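Local coordinates for protein acyl-coenzyme A oxidase (Caenorhabditis elegans, PDB 5K3H) that catalyses the FAD-dependent desaturation of acyl-CoA to (2E)-enoyl-CoA, passing electrons to oxygen, as the first step of peroxisomal beta-oxidation, at residues Thr22-Ile34 against Arg550-Leu563. Numbering follows the deposited sequence.
Sequences TATFDTHAMAAQI and RVNEIGDITIKEAL
Ile559 packs its CD1 methyl into the bend where the loop before helix 27-34 enters the helix, 3.8 Å from Phe25 CD2 and equally close to Met30 N, with Ala29 CB beside it. The Phe25 ring also meets Ala562, Phe25 CD1 lying 3.7 Å from Ala562 CB. Met30, its CG anti to the backbone N (chi1 -172°) and its chain then bent twice, brings CE over one face of the Phe25 ring, toward its rim, and reaches Leu563 tip to tip, Met30 CE 3.9 Å from Leu563 CG.

Polar contacts flank this apolar patch. Arg550 NH1 donates to Gln33 twice, to OE1 at 2.8 Å and to the backbone O at 3.3 Å, the latter in the guanidinium plane. The Gln33 amide also rests on Ile554 CD1. Replacing Gln33 by alanine is likely to cost Arg550 NH1 its shorter bond, leaving the longer one to the carbonyl, and to open a gap beside Ile554. Two waters bridge the loop to Thr558, one joining Thr24 OG1 to Thr558 O, the other Asp26 N to Thr558 OG1; Thr24 OG1 also hydrogen-bonds Asn610.

An apolar centre, with a charged-to-neutral hydrogen-bond pair at one end and water bridges at the other, thus joins the N-terminal region to the C-terminal helices.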
ATOM      1  N   THR B  22      -6.377 -20.859 -24.591  1.00 19.53           N
ATOM      2  CA  THR B  22      -6.059 -22.036 -23.794  1.00 18.47           C
ATOM      3  C   THR B  22      -7.107 -22.323 -22.709  1.00 19.13           C
ATOM      4  O   THR B  22      -6.950 -23.289 -21.945  1.00 20.20           O
ATOM      5  CB  THR B  22      -4.645 -21.885 -23.191  1.00 18.08           C
ATOM      6  OG1 THR B  22      -4.528 -20.660 -22.449  1.00 17.30           O
ATOM      7  CG2 THR B  22      -3.561 -21.911 -24.285  1.00 17.28           C
ATOM      8  N   ALA B  23      -8.198 -21.559 -22.644  1.00 19.55           N
ATOM      9  CA  ALA B  23      -9.247 -21.856 -21.665  1.00 19.62           C
ATOM     10  C   ALA B  23      -9.787 -23.269 -21.851  1.00 20.63           C
ATOM     11  O   ALA B  23     -10.033 -23.716 -22.972  1.00 22.58           O
ATOM     12  CB  ALA B  23     -10.393 -20.846 -21.765  1.00 19.36           C
ATOM     13  N   THR B  24      -9.991 -23.966 -20.732  1.00 19.84           N
ATOM     14  CA  THR B  24     -10.592 -25.289 -20.703  1.00 19.07           C
ATOM     15  C   THR B  24     -12.040 -25.260 -20.238  1.00 19.19           C
ATOM     16  O   THR B  24     -12.612 -26.326 -19.972  1.00 18.95           O
ATOM     17  CB  THR B  24      -9.822 -26.163 -19.749  1.00 18.66           C
ATOM     18  OG1 THR B  24     -10.058 -25.653 -18.436  1.00 19.30           O
ATOM     19  CG2 THR B  24      -8.343 -26.080 -20.038  1.00 18.56           C
ATOM     20  N   PHE B  25     -12.633 -24.067 -20.102  1.00 18.81           N
ATOM     21  CA  PHE B  25     -13.990 -23.931 -19.599  1.00 17.63           C
ATOM     22  C   PHE B  25     -14.628 -22.693 -20.209  1.00 18.05           C
ATOM     23  O   PHE B  25     -13.946 -21.763 -20.665  1.00 18.00           O
ATOM     24  CB  PHE B  25     -14.030 -23.839 -18.060  1.00 17.11           C
ATOM     25  CG  PHE B  25     -13.328 -22.625 -17.501  1.00 16.92           C
ATOM     26  CD1 PHE B  25     -11.965 -22.654 -17.229  1.00 16.85           C
ATOM     27  CD2 PHE B  25     -14.030 -21.451 -17.254  1.00 16.43           C
ATOM     28  CE1 PHE B  25     -11.324 -21.547 -16.746  1.00 16.13           C
ATOM     29  CE2 PHE B  25     -13.394 -20.330 -16.768  1.00 16.48           C
ATOM     30  CZ  PHE B  25     -12.057 -20.374 -16.502  1.00 16.44           C
ATOM     31  N   ASP B  26     -15.964 -22.689 -20.154  1.00 19.48           N
ATOM     32  CA  ASP B  26     -16.804 -21.625 -20.700  1.00 19.79           C
ATOM     33  C   ASP B  26     -16.926 -20.487 -19.682  1.00 19.29           C
ATOM     34  O   ASP B  26     -17.494 -20.670 -18.601  1.00 19.75           O
ATOM     35  CB  ASP B  26     -18.166 -22.248 -21.030  1.00 20.10           C
ATOM     36  CG  ASP B  26     -19.205 -21.238 -21.478  1.00 21.47           C
ATOM     37  OD1 ASP B  26     -18.897 -20.035 -21.638  1.00 21.61           O
ATOM     38  OD2 ASP B  26     -20.376 -21.655 -21.655  1.00 25.48           O
ATOM     39  N   THR B  27     -16.458 -19.296 -20.044  1.00 18.85           N
ATOM     40  CA  THR B  27     -16.411 -18.219 -19.057  1.00 19.36           C
ATOM     41  C   THR B  27     -17.798 -17.671 -18.721  1.00 20.20           C
ATOM     42  O   THR B  27     -17.978 -17.136 -17.618  1.00 21.35           O
ATOM     43  CB  THR B  27     -15.481 -17.075 -19.522  1.00 18.86           C
ATOM     44  OG1 THR B  27     -15.943 -16.507 -20.757  1.00 17.63           O
ATOM     45  CG2 THR B  27     -14.051 -17.572 -19.716  1.00 19.00           C
ATOM     46  N   HIS B  28     -18.790 -17.819 -19.614  1.00 21.68           N
ATOM     47  CA  HIS B  28     -20.170 -17.506 -19.227  1.00 21.26           C
ATOM     48  C   HIS B  28     -20.618 -18.397 -18.074  1.00 20.53           C
ATOM     49  O   HIS B  28     -21.361 -17.947 -17.191  1.00 20.49           O
ATOM     50  CB  HIS B  28     -21.147 -17.692 -20.401  1.00 21.68           C
ATOM     51  CG  HIS B  28     -21.139 -16.591 -21.419  1.00 22.08           C
ATOM     52  ND1 HIS B  28     -20.513 -15.378 -21.215  1.00 22.51           N
ATOM     53  CD2 HIS B  28     -21.687 -16.531 -22.656  1.00 21.42           C
ATOM     54  CE1 HIS B  28     -20.677 -14.619 -22.284  1.00 21.89           C
ATOM     55  NE2 HIS B  28     -21.386 -15.293 -23.171  1.00 21.83           N
ATOM     56  N   ALA B  29     -20.223 -19.685 -18.107  1.00 20.51           N
ATOM     57  CA  ALA B  29     -20.603 -20.643 -17.070  1.00 20.05           C
ATOM     58  C   ALA B  29     -19.870 -20.370 -15.768  1.00 19.83           C
ATOM     59  O   ALA B  29     -20.445 -20.509 -14.678  1.00 20.84           O
ATOM     60  CB  ALA B  29     -20.326 -22.071 -17.549  1.00 20.75           C
ATOM     61  N   MET B  30     -18.611 -19.949 -15.862  1.00 19.56           N
ATOM     62  CA  MET B  30     -17.881 -19.541 -14.664  1.00 18.87           C
ATOM     63  C   MET B  30     -18.460 -18.262 -14.085  1.00 18.83           C
ATOM     64  O   MET B  30     -18.511 -18.109 -12.863  1.00 19.36           O
ATOM     65  CB  MET B  30     -16.391 -19.345 -14.977  1.00 18.18           C
ATOM     66  CG  MET B  30     -15.520 -19.093 -13.742  1.00 17.82           C
ATOM     67  SD  MET B  30     -15.522 -20.497 -12.601  1.00 17.09           S
ATOM     68  CE  MET B  30     -14.223 -21.531 -13.312  1.00 16.60           C
ATOM     69  N   ALA B  31     -18.860 -17.313 -14.947  1.00 18.77           N
ATOM     70  CA  ALA B  31     -19.537 -16.105 -14.466  1.00 19.20           C
ATOM     71  C   ALA B  31     -20.793 -16.440 -13.660  1.00 19.43           C
ATOM     72  O   ALA B  31     -21.025 -15.853 -12.598  1.00 19.77           O
ATOM     73  CB  ALA B  31     -19.877 -15.186 -15.638  1.00 19.02           C
ATOM     74  N   ALA B  32     -21.603 -17.398 -14.131  1.00 21.48           N
ATOM     75  CA  ALA B  32     -22.795 -17.816 -13.386  1.00 22.10           C
ATOM     76  C   ALA B  32     -22.425 -18.418 -12.032  1.00 22.37           C
ATOM     77  O   ALA B  32     -23.123 -18.205 -11.024  1.00 22.69           O
ATOM     78  CB  ALA B  32     -23.606 -18.810 -14.209  1.00 21.61           C
ATOM     79  N   GLN B  33     -21.326 -19.176 -11.985  1.00 21.68           N
ATOM     80  CA  GLN B  33     -20.814 -19.659 -10.703  1.00 22.43           C
ATOM     81  C   GLN B  33     -20.446 -18.503  -9.764  1.00 21.74           C
ATOM     82  O   GLN B  33     -20.837 -18.496  -8.591  1.00 22.41           O
ATOM     83  CB  GLN B  33     -19.617 -20.569 -10.963  1.00 22.74           C
ATOM     84  CG  GLN B  33     -19.299 -21.518  -9.859  1.00 24.09           C
ATOM     85  CD  GLN B  33     -20.474 -22.341  -9.391  1.00 24.28           C
ATOM     86  OE1 GLN B  33     -20.790 -22.342  -8.213  1.00 24.22           O
ATOM     87  NE2 GLN B  33     -21.113 -23.057 -10.301  1.00 24.54           N
ATOM     88  N   ILE B  34     -19.732 -17.492 -10.278  1.00 20.16           N
ATOM     89  CA  ILE B  34     -19.269 -16.370  -9.456  1.00 19.34           C
ATOM     90  C   ILE B  34     -20.443 -15.567  -8.910  1.00 19.55           C
ATOM     91  O   ILE B  34     -20.422 -15.121  -7.758  1.00 18.97           O
ATOM     92  CB  ILE B  34     -18.309 -15.462 -10.260  1.00 19.54           C
ATOM     93  CG1 ILE B  34     -16.970 -16.148 -10.552  1.00 18.99           C
ATOM     94  CG2 ILE B  34     -18.084 -14.119  -9.554  1.00 19.88           C
ATOM     95  CD1 ILE B  34     -16.142 -15.406 -11.555  1.00 18.56           C
ATOM     96  N   ARG B 550     -17.648 -25.368  -1.816  1.00 23.27           N
ATOM     97  CA  ARG B 550     -18.217 -24.954  -3.098  1.00 23.36           C
ATOM     98  C   ARG B 550     -17.770 -25.868  -4.234  1.00 24.19           C
ATOM     99  O   ARG B 550     -18.597 -26.294  -5.057  1.00 25.37           O
ATOM    100  CB  ARG B 550     -17.832 -23.504  -3.411  1.00 23.03           C
ATOM    101  CG  ARG B 550     -18.178 -23.058  -4.828  1.00 23.30           C
ATOM    102  CD  ARG B 550     -19.692 -23.068  -5.073  1.00 23.29           C
ATOM    103  NE  ARG B 550     -20.309 -22.004  -4.299  1.00 23.40           N
ATOM    104  CZ  ARG B 550     -20.699 -20.836  -4.792  1.00 23.15           C
ATOM    105  NH1 ARG B 550     -20.574 -20.577  -6.084  1.00 23.07           N
ATOM    106  NH2 ARG B 550     -21.219 -19.924  -3.988  1.00 22.74           N
ATOM    107  N   VAL B 551     -16.476 -26.223  -4.269  1.00 22.78           N
ATOM    108  CA  VAL B 551     -15.973 -27.046  -5.367  1.00 24.02           C
ATOM    109  C   VAL B 551     -16.676 -28.393  -5.402  1.00 25.84           C
ATOM    110  O   VAL B 551     -17.024 -28.894  -6.477  1.00 27.40           O
ATOM    111  CB  VAL B 551     -14.450 -27.219  -5.259  1.00 23.67           C
ATOM    112  CG1 VAL B 551     -13.991 -28.251  -6.254  1.00 23.74           C
ATOM    113  CG2 VAL B 551     -13.758 -25.898  -5.524  1.00 23.23           C
ATOM    114  N   ASN B 552     -16.917 -28.991  -4.231  1.00 27.36           N
ATOM    115  CA  ASN B 552     -17.566 -30.299  -4.173  1.00 28.61           C
ATOM    116  C   ASN B 552     -18.984 -30.258  -4.710  1.00 28.24           C
ATOM    117  O   ASN B 552     -19.462 -31.256  -5.252  1.00 27.48           O
ATOM    118  CB  ASN B 552     -17.586 -30.824  -2.739  1.00 30.77           C
ATOM    119  CG  ASN B 552     -16.219 -31.213  -2.264  1.00 34.85           C
ATOM    120  OD1 ASN B 552     -15.376 -31.655  -3.058  1.00 39.88           O
ATOM    121  ND2 ASN B 552     -15.972 -31.051  -0.970  1.00 37.04           N
ATOM    122  N   GLU B 553     -19.676 -29.130  -4.570  1.00 27.76           N
ATOM    123  CA  GLU B 553     -21.063 -29.068  -4.996  1.00 27.73           C
ATOM    124  C   GLU B 553     -21.216 -28.901  -6.497  1.00 27.68           C
ATOM    125  O   GLU B 553     -22.336 -29.053  -7.014  1.00 28.82           O
ATOM    126  CB  GLU B 553     -21.785 -27.914  -4.305  1.00 31.12           C
ATOM    127  CG  GLU B 553     -21.926 -28.026  -2.788  1.00 35.48           C
ATOM    128  CD  GLU B 553     -22.513 -26.744  -2.198  1.00 42.00           C
ATOM    129  OE1 GLU B 553     -22.851 -25.846  -3.008  1.00 43.47           O
ATOM    130  OE2 GLU B 553     -22.637 -26.628  -0.949  1.00 46.54           O
ATOM    131  N   ILE B 554     -20.140 -28.590  -7.217  1.00 27.61           N
ATOM    132  CA  ILE B 554     -20.271 -28.190  -8.612  1.00 25.86           C
ATOM    133  C   ILE B 554     -20.378 -29.427  -9.481  1.00 24.55           C
ATOM    134  O   ILE B 554     -19.576 -30.356  -9.360  1.00 26.77           O
ATOM    135  CB  ILE B 554     -19.097 -27.299  -9.040  1.00 25.97           C
ATOM    136  CG1 ILE B 554     -19.182 -25.947  -8.340  1.00 25.41           C
ATOM    137  CG2 ILE B 554     -19.098 -27.071 -10.556  1.00 25.01           C
ATOM    138  CD1 ILE B 554     -17.957 -25.104  -8.547  1.00 25.33           C
ATOM    139  N   GLY B 555     -21.358 -29.430 -10.376  1.00 26.51           N
ATOM    140  CA  GLY B 555     -21.598 -30.563 -11.253  1.00 26.79           C
ATOM    141  C   GLY B 555     -20.902 -30.478 -12.593  1.00 27.15           C
ATOM    142  O   GLY B 555     -20.395 -31.484 -13.094  1.00 29.14           O
ATOM    143  N   ASP B 556     -20.854 -29.283 -13.176  1.00 24.87           N
ATOM    144  CA  ASP B 556     -20.155 -29.059 -14.440  1.00 26.16           C
ATOM    145  C   ASP B 556     -18.676 -29.424 -14.307  1.00 24.70           C
ATOM    146  O   ASP B 556     -17.934 -28.772 -13.569  1.00 24.57           O
ATOM    147  CB  ASP B 556     -20.345 -27.590 -14.863  1.00 28.28           C
ATOM    148  CG  ASP B 556     -19.805 -27.289 -16.247  1.00 29.22           C
ATOM    149  OD1 ASP B 556     -18.804 -27.926 -16.662  1.00 28.32           O
ATOM    150  OD2 ASP B 556     -20.373 -26.387 -16.919  1.00 37.99           O
ATOM    151  N   ILE B 557     -18.228 -30.447 -15.026  1.00 24.75           N
ATOM    152  CA  ILE B 557     -16.899 -31.014 -14.781  1.00 27.46           C
ATOM    153  C   ILE B 557     -15.777 -30.043 -15.167  1.00 24.40           C
ATOM    154  O   ILE B 557     -14.773 -29.941 -14.456  1.00 23.86           O
ATOM    155  CB  ILE B 557     -16.761 -32.358 -15.530  1.00 30.10           C
ATOM    156  CG1 ILE B 557     -17.584 -33.439 -14.832  1.00 34.73           C
ATOM    157  CG2 ILE B 557     -15.317 -32.787 -15.580  1.00 30.79           C
ATOM    158  CD1 ILE B 557     -17.729 -34.734 -15.651  1.00 36.12           C
ATOM    159  N   THR B 558     -15.931 -29.282 -16.260  1.00 23.10           N
ATOM    160  CA  THR B 558     -14.838 -28.388 -16.662  1.00 21.90           C
ATOM    161  C   THR B 558     -14.687 -27.224 -15.686  1.00 21.07           C
ATOM    162  O   THR B 558     -13.564 -26.782 -15.415  1.00 21.68           O
ATOM    163  CB  THR B 558     -15.030 -27.881 -18.106  1.00 22.18           C
ATOM    164  OG1 THR B 558     -16.292 -27.198 -18.269  1.00 22.36           O
ATOM    165  CG2 THR B 558     -14.952 -29.033 -19.082  1.00 22.28           C
ATOM    166  N   ILE B 559     -15.804 -26.737 -15.135  1.00 21.16           N
ATOM    167  CA  ILE B 559     -15.774 -25.706 -14.105  1.00 20.87           C
ATOM    168  C   ILE B 559     -15.190 -26.240 -12.800  1.00 20.00           C
ATOM    169  O   ILE B 559     -14.406 -25.559 -12.128  1.00 18.59           O
ATOM    170  CB  ILE B 559     -17.202 -25.162 -13.891  1.00 21.08           C
ATOM    171  CG1 ILE B 559     -17.732 -24.510 -15.172  1.00 22.46           C
ATOM    172  CG2 ILE B 559     -17.271 -24.260 -12.658  1.00 20.10           C
ATOM    173  CD1 ILE B 559     -16.908 -23.295 -15.672  1.00 23.72           C
ATOM    174  N   LYS B 560     -15.577 -27.453 -12.407  1.00 21.44           N
ATOM    175  CA  LYS B 560     -15.114 -28.005 -11.138  1.00 22.11           C
ATOM    176  C   LYS B 560     -13.610 -28.288 -11.175  1.00 21.42           C
ATOM    177  O   LYS B 560     -12.908 -28.108 -10.166  1.00 19.94           O
ATOM    178  CB  LYS B 560     -15.919 -29.259 -10.821  1.00 24.24           C
ATOM    179  CG  LYS B 560     -15.475 -30.030  -9.600  1.00 24.73           C
ATOM    180  CD  LYS B 560     -16.383 -31.240  -9.468  1.00 26.59           C
ATOM    181  CE  LYS B 560     -16.070 -32.087  -8.257  1.00 27.67           C
ATOM    182  NZ  LYS B 560     -17.355 -32.379  -7.566  1.00 28.67           N
ATOM    183  N   GLU B 561     -13.103 -28.745 -12.326  1.00 20.04           N
ATOM    184  CA  GLU B 561     -11.673 -28.963 -12.482  1.00 20.24           C
ATOM    185  C   GLU B 561     -10.890 -27.657 -12.499  1.00 19.61           C
ATOM    186  O   GLU B 561      -9.725 -27.630 -12.086  1.00 19.57           O
ATOM    187  CB  GLU B 561     -11.402 -29.744 -13.769  1.00 22.14           C
ATOM    188  CG  GLU B 561     -11.887 -31.173 -13.697  1.00 25.65           C
ATOM    189  CD  GLU B 561     -11.452 -31.995 -14.889  1.00 30.35           C
ATOM    190  OE1 GLU B 561     -11.128 -31.383 -15.945  1.00 33.20           O
ATOM    191  OE2 GLU B 561     -11.355 -33.245 -14.727  1.00 35.75           O
ATOM    192  N   ALA B 562     -11.471 -26.584 -13.052  1.00 19.27           N
ATOM    193  CA  ALA B 562     -10.784 -25.297 -13.034  1.00 18.57           C
ATOM    194  C   ALA B 562     -10.674 -24.766 -11.616  1.00 18.88           C
ATOM    195  O   ALA B 562      -9.609 -24.302 -11.200  1.00 18.19           O
ATOM    196  CB  ALA B 562     -11.516 -24.291 -13.925  1.00 18.46           C
ATOM    197  N   LEU B 563     -11.775 -24.815 -10.859  1.00 17.81           N
ATOM    198  CA  LEU B 563     -11.753 -24.325  -9.490  1.00 18.05           C
ATOM    199  C   LEU B 563     -10.988 -25.260  -8.570  1.00 18.44           C
ATOM    200  O   LEU B 563     -10.362 -24.810  -7.608  1.00 18.86           O
ATOM    201  CB  LEU B 563     -13.179 -24.130  -8.998  1.00 17.86           C
ATOM    202  CG  LEU B 563     -13.850 -22.974  -9.732  1.00 18.08           C
ATOM    203  CD1 LEU B 563     -15.276 -22.792  -9.255  1.00 18.52           C
ATOM    204  CD2 LEU B 563     -13.037 -21.676  -9.566  1.00 18.33           C
TER
HETATM  205  O   HOH W   1     -11.136 -27.100 -16.628  1.00 22.08           O
HETATM  206  O   HOH W   2     -17.437 -25.335 -19.681  1.00 20.48           O